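Local coordinates for universal stress protein (Burkholderia pseudomallei, PDB 4WNY) that belongs to the universal stress protein A family and probably takes part in the bacterial response to stress, at residues 54-57 with 58-61; 65-68 with 69-73. One frame throughout, in Å; residues are numbered along the deposited sequence.

Contact 1: 54-57 with 58-61; sequences GYDP and SILV
The carboxylate of Asp56 is met over one face by both polar groups of Ser58: hydroxyl and backbone N-H come from that same face to OD1, each more than 40° out of the carboxylate plane. The other flat group, the Tyr55 ring, meets Leu60 through its hydroxyl end, Tyr55 OH lying 3.3 Å from Leu60 CD2; the two side chains cross at about a right angle, and Phe50 packs against the tyrosine in an edge-to-face stack. Asp56 is the N-cap of the helix. Its CG stands anti to the backbone N (chi1 -168°), which swings the carboxylate forward over the first turn. There Ser58 N donates to Asp56 OD1 at 3.1 Å, and Ser58 OG donates to the same Asp56 OD1 at a short 2.5 Å. Two donors thus grip one oxygen and limit the rotation of the carboxylate, whose negative charge would also suit the positive end of the helix dipole. The backbone carries the turn on: Val61 N donates to Pro57 O at 3.0 Å, while the bond from Ile59 N to Asp56 O is weak at 3.3 Å. Within the same turn the Val61 methyl CG2 lies 3.2 Å from Pro57 O. The contact lies at the surface, where the loop after strand 36-43 turns into helix 57-82, and Leu60 and Val61 both rest on Met45 of that loop.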
ATOM      1  N   GLY A  54     -31.226  13.055 -27.619  1.00 82.16           N
ATOM      2  CA  GLY A  54     -31.565  11.648 -27.723  1.00 80.55           C
ATOM      3  C   GLY A  54     -30.955  10.801 -26.621  1.00 75.24           C
ATOM      4  O   GLY A  54     -31.589   9.872 -26.122  1.00 75.58           O
ATOM      5  N   TYR A  55     -29.724  11.127 -26.240  1.00 71.43           N
ATOM      6  CA  TYR A  55     -28.991  10.354 -25.240  1.00 67.67           C
ATOM      7  C   TYR A  55     -29.660  10.419 -23.866  1.00 65.68           C
ATOM      8  O   TYR A  55     -30.080  11.486 -23.417  1.00 65.77           O
ATOM      9  CB  TYR A  55     -27.544  10.850 -25.149  1.00 66.32           C
ATOM     10  CG  TYR A  55     -26.651  10.012 -24.255  1.00 65.28           C
ATOM     11  CD1 TYR A  55     -26.485  10.329 -22.914  1.00 64.01           C
ATOM     12  CD2 TYR A  55     -25.972   8.909 -24.756  1.00 65.79           C
ATOM     13  CE1 TYR A  55     -25.673   9.568 -22.093  1.00 62.48           C
ATOM     14  CE2 TYR A  55     -25.154   8.142 -23.944  1.00 64.51           C
ATOM     15  CZ  TYR A  55     -25.010   8.476 -22.612  1.00 62.91           C
ATOM     16  OH  TYR A  55     -24.197   7.716 -21.804  1.00 62.71           O
ATOM     17  N   ASP A  56     -29.750   9.269 -23.204  1.00 63.97           N
ATOM     18  CA  ASP A  56     -30.381   9.181 -21.889  1.00 62.77           C
ATOM     19  C   ASP A  56     -29.448   8.522 -20.875  1.00 59.07           C
ATOM     20  O   ASP A  56     -29.343   7.296 -20.826  1.00 58.57           O
ATOM     21  CB  ASP A  56     -31.697   8.406 -21.980  1.00 65.47           C
ATOM     22  CG  ASP A  56     -32.543   8.531 -20.725  1.00 65.26           C
ATOM     23  OD1 ASP A  56     -32.038   9.031 -19.696  1.00 62.02           O
ATOM     24  OD2 ASP A  56     -33.722   8.121 -20.766  1.00 67.79           O
ATOM     25  N   PRO A  57     -28.777   9.339 -20.050  1.00 56.60           N
ATOM     26  CA  PRO A  57     -27.810   8.853 -19.059  1.00 52.55           C
ATOM     27  C   PRO A  57     -28.442   7.971 -17.985  1.00 50.10           C
ATOM     28  O   PRO A  57     -27.748   7.144 -17.394  1.00 48.71           O
ATOM     29  CB  PRO A  57     -27.259  10.145 -18.442  1.00 52.05           C
ATOM     30  CG  PRO A  57     -27.556  11.213 -19.450  1.00 55.59           C
ATOM     31  CD  PRO A  57     -28.856  10.809 -20.066  1.00 58.15           C
ATOM     32  N   SER A  58     -29.740   8.140 -17.750  1.00 50.58           N
ATOM     33  CA  SER A  58     -30.447   7.393 -16.713  1.00 50.61           C
ATOM     34  C   SER A  58     -30.416   5.886 -16.952  1.00 51.41           C
ATOM     35  O   SER A  58     -30.506   5.097 -16.009  1.00 48.31           O
ATOM     36  CB  SER A  58     -31.897   7.867 -16.618  1.00 51.41           C
ATOM     37  OG  SER A  58     -32.625   7.510 -17.780  1.00 54.47           O
ATOM     38  N   ILE A  59     -30.299   5.491 -18.216  1.00 52.07           N
ATOM     39  CA  ILE A  59     -30.201   4.081 -18.572  1.00 52.00           C
ATOM     40  C   ILE A  59     -28.921   3.471 -18.012  1.00 49.00           C
ATOM     41  O   ILE A  59     -28.937   2.379 -17.440  1.00 46.42           O
ATOM     42  CB  ILE A  59     -30.236   3.882 -20.101  1.00 55.78           C
ATOM     43  CG1 ILE A  59     -31.590   4.321 -20.664  1.00 61.52           C
ATOM     44  CG2 ILE A  59     -29.963   2.429 -20.460  1.00 54.95           C
ATOM     45  CD1 ILE A  59     -32.766   3.572 -20.075  1.00 63.35           C
ATOM     46  N   LEU A  60     -27.815   4.189 -18.172  1.00 48.29           N
ATOM     47  CA  LEU A  60     -26.515   3.720 -17.706  1.00 48.36           C
ATOM     48  C   LEU A  60     -26.362   3.876 -16.194  1.00 46.04           C
ATOM     49  O   LEU A  60     -25.633   3.112 -15.559  1.00 42.97           O
ATOM     50  CB  LEU A  60     -25.393   4.467 -18.429  1.00 50.84           C
ATOM     51  CG  LEU A  60     -24.764   3.789 -19.651  1.00 55.08           C
ATOM     52  CD1 LEU A  60     -25.823   3.226 -20.588  1.00 58.04           C
ATOM     53  CD2 LEU A  60     -23.860   4.766 -20.394  1.00 55.72           C
ATOM     54  N   VAL A  61     -27.045   4.864 -15.625  1.00 46.14           N
ATOM     55  CA  VAL A  61     -27.032   5.068 -14.179  1.00 44.11           C
ATOM     56  C   VAL A  61     -27.641   3.864 -13.469  1.00 41.80           C
ATOM     57  O   VAL A  61     -27.043   3.307 -12.548  1.00 38.68           O
ATOM     58  CB  VAL A  61     -27.797   6.345 -13.775  1.00 46.04           C
ATOM     59  CG1 VAL A  61     -27.989   6.401 -12.265  1.00 44.52           C
ATOM     60  CG2 VAL A  61     -27.061   7.580 -14.271  1.00 46.78           C
TER

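Contact 2: 65-68 with 69-73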
ATOM      1  N   ARG A  65     -25.392   1.047 -11.281  1.00 36.75           N
ATOM      2  CA  ARG A  65     -25.899   0.871  -9.925  1.00 36.78           C
ATOM      3  C   ARG A  65     -26.284  -0.589  -9.718  1.00 37.67           C
ATOM      4  O   ARG A  65     -25.980  -1.184  -8.684  1.00 35.32           O
ATOM      5  CB  ARG A  65     -27.100   1.782  -9.657  1.00 39.93           C
ATOM      6  CG  ARG A  65     -26.753   3.240  -9.392  1.00 42.23           C
ATOM      7  CD  ARG A  65     -28.018   4.051  -9.135  1.00 46.26           C
ATOM      8  NE  ARG A  65     -27.743   5.467  -8.912  1.00 47.59           N
ATOM      9  CZ  ARG A  65     -28.683   6.398  -8.775  1.00 50.76           C
ATOM     10  NH1 ARG A  65     -29.965   6.064  -8.844  1.00 52.31           N
ATOM     11  NH2 ARG A  65     -28.342   7.664  -8.574  1.00 51.52           N
ATOM     12  N   GLU A  66     -26.953  -1.159 -10.717  1.00 40.40           N
ATOM     13  CA  GLU A  66     -27.336  -2.563 -10.682  1.00 42.68           C
ATOM     14  C   GLU A  66     -26.103  -3.456 -10.688  1.00 41.22           C
ATOM     15  O   GLU A  66     -26.053  -4.466  -9.986  1.00 40.86           O
ATOM     16  CB  GLU A  66     -28.238  -2.903 -11.868  1.00 47.27           C
ATOM     17  CG  GLU A  66     -28.815  -4.301 -11.814  1.00 51.97           C
ATOM     18  CD  GLU A  66     -29.591  -4.551 -10.537  1.00 55.45           C
ATOM     19  OE1 GLU A  66     -30.387  -3.674 -10.141  1.00 58.04           O
ATOM     20  OE2 GLU A  66     -29.396  -5.620  -9.923  1.00 55.23           O
ATOM     21  N   GLU A  67     -25.108  -3.076 -11.483  1.00 40.29           N
ATOM     22  CA  GLU A  67     -23.854  -3.812 -11.532  1.00 40.99           C
ATOM     23  C   GLU A  67     -23.143  -3.708 -10.190  1.00 38.12           C
ATOM     24  O   GLU A  67     -22.544  -4.672  -9.716  1.00 37.47           O
ATOM     25  CB  GLU A  67     -22.957  -3.285 -12.650  1.00 43.42           C
ATOM     26  CG  GLU A  67     -21.803  -4.205 -12.983  1.00 46.64           C
ATOM     27  CD  GLU A  67     -22.270  -5.526 -13.557  1.00 52.27           C
ATOM     28  OE1 GLU A  67     -22.718  -5.538 -14.722  1.00 55.75           O
ATOM     29  OE2 GLU A  67     -22.191  -6.550 -12.845  1.00 53.40           O
ATOM     30  N   GLY A  68     -23.223  -2.527  -9.585  1.00 36.37           N
ATOM     31  CA  GLY A  68     -22.649  -2.295  -8.275  1.00 36.02           C
ATOM     32  C   GLY A  68     -23.268  -3.196  -7.228  1.00 36.48           C
ATOM     33  O   GLY A  68     -22.563  -3.745  -6.384  1.00 37.29           O
ATOM     34  N   ARG A  69     -24.587  -3.353  -7.288  1.00 35.31           N
ATOM     35  CA  ARG A  69     -25.298  -4.232  -6.365  1.00 36.87           C
ATOM     36  C   ARG A  69     -24.739  -5.649  -6.420  1.00 36.86           C
ATOM     37  O   ARG A  69     -24.433  -6.245  -5.389  1.00 37.21           O
ATOM     38  CB  ARG A  69     -26.796  -4.252  -6.674  1.00 41.61           C
ATOM     39  CG  ARG A  69     -27.579  -5.247  -5.828  1.00 46.45           C
ATOM     40  CD  ARG A  69     -29.073  -5.173  -6.103  1.00 52.38           C
ATOM     41  NE  ARG A  69     -29.488  -6.067  -7.181  1.00 57.17           N
ATOM     42  CZ  ARG A  69     -29.835  -7.337  -7.002  1.00 60.45           C
ATOM     43  NH1 ARG A  69     -29.811  -7.867  -5.786  1.00 60.00           N
ATOM     44  NH2 ARG A  69     -30.205  -8.081  -8.035  1.00 63.41           N
ATOM     45  N   ARG A  70     -24.603  -6.173  -7.634  1.00 37.95           N
ATOM     46  CA  ARG A  70     -24.091  -7.520  -7.851  1.00 39.31           C
ATOM     47  C   ARG A  70     -22.654  -7.661  -7.352  1.00 36.58           C
ATOM     48  O   ARG A  70     -22.308  -8.648  -6.705  1.00 37.64           O
ATOM     49  CB  ARG A  70     -24.165  -7.879  -9.336  1.00 44.80           C
ATOM     50  CG  ARG A  70     -25.520  -7.613  -9.973  1.00 51.00           C
ATOM     51  CD  ARG A  70     -26.568  -8.602  -9.492  1.00 56.22           C
ATOM     52  NE  ARG A  70     -27.916  -8.218  -9.907  1.00 62.46           N
ATOM     53  CZ  ARG A  70     -28.428  -8.454 -11.112  1.00 66.74           C
ATOM     54  NH1 ARG A  70     -27.705  -9.070 -12.038  1.00 68.66           N
ATOM     55  NH2 ARG A  70     -29.665  -8.068 -11.391  1.00 68.35           N
ATOM     56  N   VAL A  71     -21.827  -6.666  -7.658  1.00 33.69           N
ATOM     57  CA  VAL A  71     -20.422  -6.673  -7.258  1.00 32.23           C
ATOM     58  C   VAL A  71     -20.265  -6.573  -5.742  1.00 29.17           C
ATOM     59  O   VAL A  71     -19.467  -7.297  -5.143  1.00 28.97           O
ATOM     60  CB  VAL A  71     -19.644  -5.518  -7.928  1.00 32.43           C
ATOM     61  CG1 VAL A  71     -18.266  -5.348  -7.297  1.00 30.76           C
ATOM     62  CG2 VAL A  71     -19.527  -5.759  -9.426  1.00 33.13           C
ATOM     63  N   LEU A  72     -21.032  -5.677  -5.129  1.00 27.53           N
ATOM     64  CA  LEU A  72     -20.965  -5.473  -3.685  1.00 25.97           C
ATOM     65  C   LEU A  72     -21.580  -6.636  -2.918  1.00 28.24           C
ATOM     66  O   LEU A  72     -21.185  -6.916  -1.786  1.00 27.63           O
ATOM     67  CB  LEU A  72     -21.659  -4.167  -3.292  1.00 25.11           C
ATOM     68  CG  LEU A  72     -20.988  -2.884  -3.787  1.00 28.16           C
ATOM     69  CD1 LEU A  72     -21.766  -1.656  -3.336  1.00 28.90           C
ATOM     70  CD2 LEU A  72     -19.542  -2.818  -3.317  1.00 26.01           C
ATOM     71  N   ASP A  73     -22.552  -7.309  -3.530  1.00 29.19           N
ATOM     72  CA  ASP A  73     -23.163  -8.478  -2.908  1.00 30.34           C
ATOM     73  C   ASP A  73     -22.169  -9.631  -2.859  1.00 30.22           C
ATOM     74  O   ASP A  73     -22.122 -10.383  -1.886  1.00 29.47           O
ATOM     75  CB  ASP A  73     -24.427  -8.906  -3.655  1.00 33.75           C
ATOM     76  CG  ASP A  73     -25.627  -8.044  -3.313  1.00 36.89           C
ATOM     77  OD1 ASP A  73     -25.529  -7.240  -2.362  1.00 34.42           O
ATOM     78  OD2 ASP A  73     -26.667  -8.176  -3.991  1.00 41.14           O
TER
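Glu66 reaches forward along the helix to Arg69 and Arg70, one turn ahead, and one carboxylate oxygen serves both. With CG anti to the backbone N (chi1 -173°) and the chain bent at chi2, the glutamate lies alongside Arg69, pointing the same way. Arg69 NE donates to Glu66 OE2 at 2.8 Å, nearly straight, from the syn side of the carboxylate and within the guanidinium plane; Arg69 NH2 adds a weak bond to that oxygen. Arg70, bent at its own chi2, brings NH2 within 2.9 Å of Glu66 OE2, but the bond is weak, with an N-H...acceptor angle of only 116°. The Arg70 guanidinium has Glu66 CG over one face, and its plane is turned 62° from the carboxylate.

The tight part is the backbone at Gly68, the buried residue here. Leu72 N donates to Gly68 O at 2.8 Å and Val71 N to Glu67 O at 3.0 Å, in regular i to i+4 fashion. Here Leu72 CG also comes within 3.2 Å of Gly68 O. Val71 and Leu72 rest on Tyr41 of strand 36-43, and Leu72 also on Leu90 of strand 89-92. The charged side is looser: Arg69, Arg70 and Asp73 are exposed, and the link from Arg69 NH1 to Asp73 OD2 is long at 3.6 Å, resting on charge alone. Arg65 points its guanidinium away to a salt bridge with Glu92. One carboxylate oxygen faces two guanidinium groups, and the long link to Asp73 extends the charge network; so much positive charge nearby would probably keep Glu66 ionised.

How the contacts relate
Contacts 1 and 2 follow each other along helix 57-82, contact 1 at its N-terminal end and contact 2 further along, their centres about 18 Å apart and on the same side of the chain's centre. Contact 1 comes first in the sequence, where the loop after strand 36-43 enters the helix, about 24 Å from the chain centre; contact 2 lies about 12 Å from it, where the helix packs on strands 36-43 and 89-92 of the five-stranded parallel sheet. The helix forms the beta-alpha-beta crossover between these parallel, adjacent strands. The two sets of residues do not touch; they are connected along the helix, from its capped start to its sheet-facing middle.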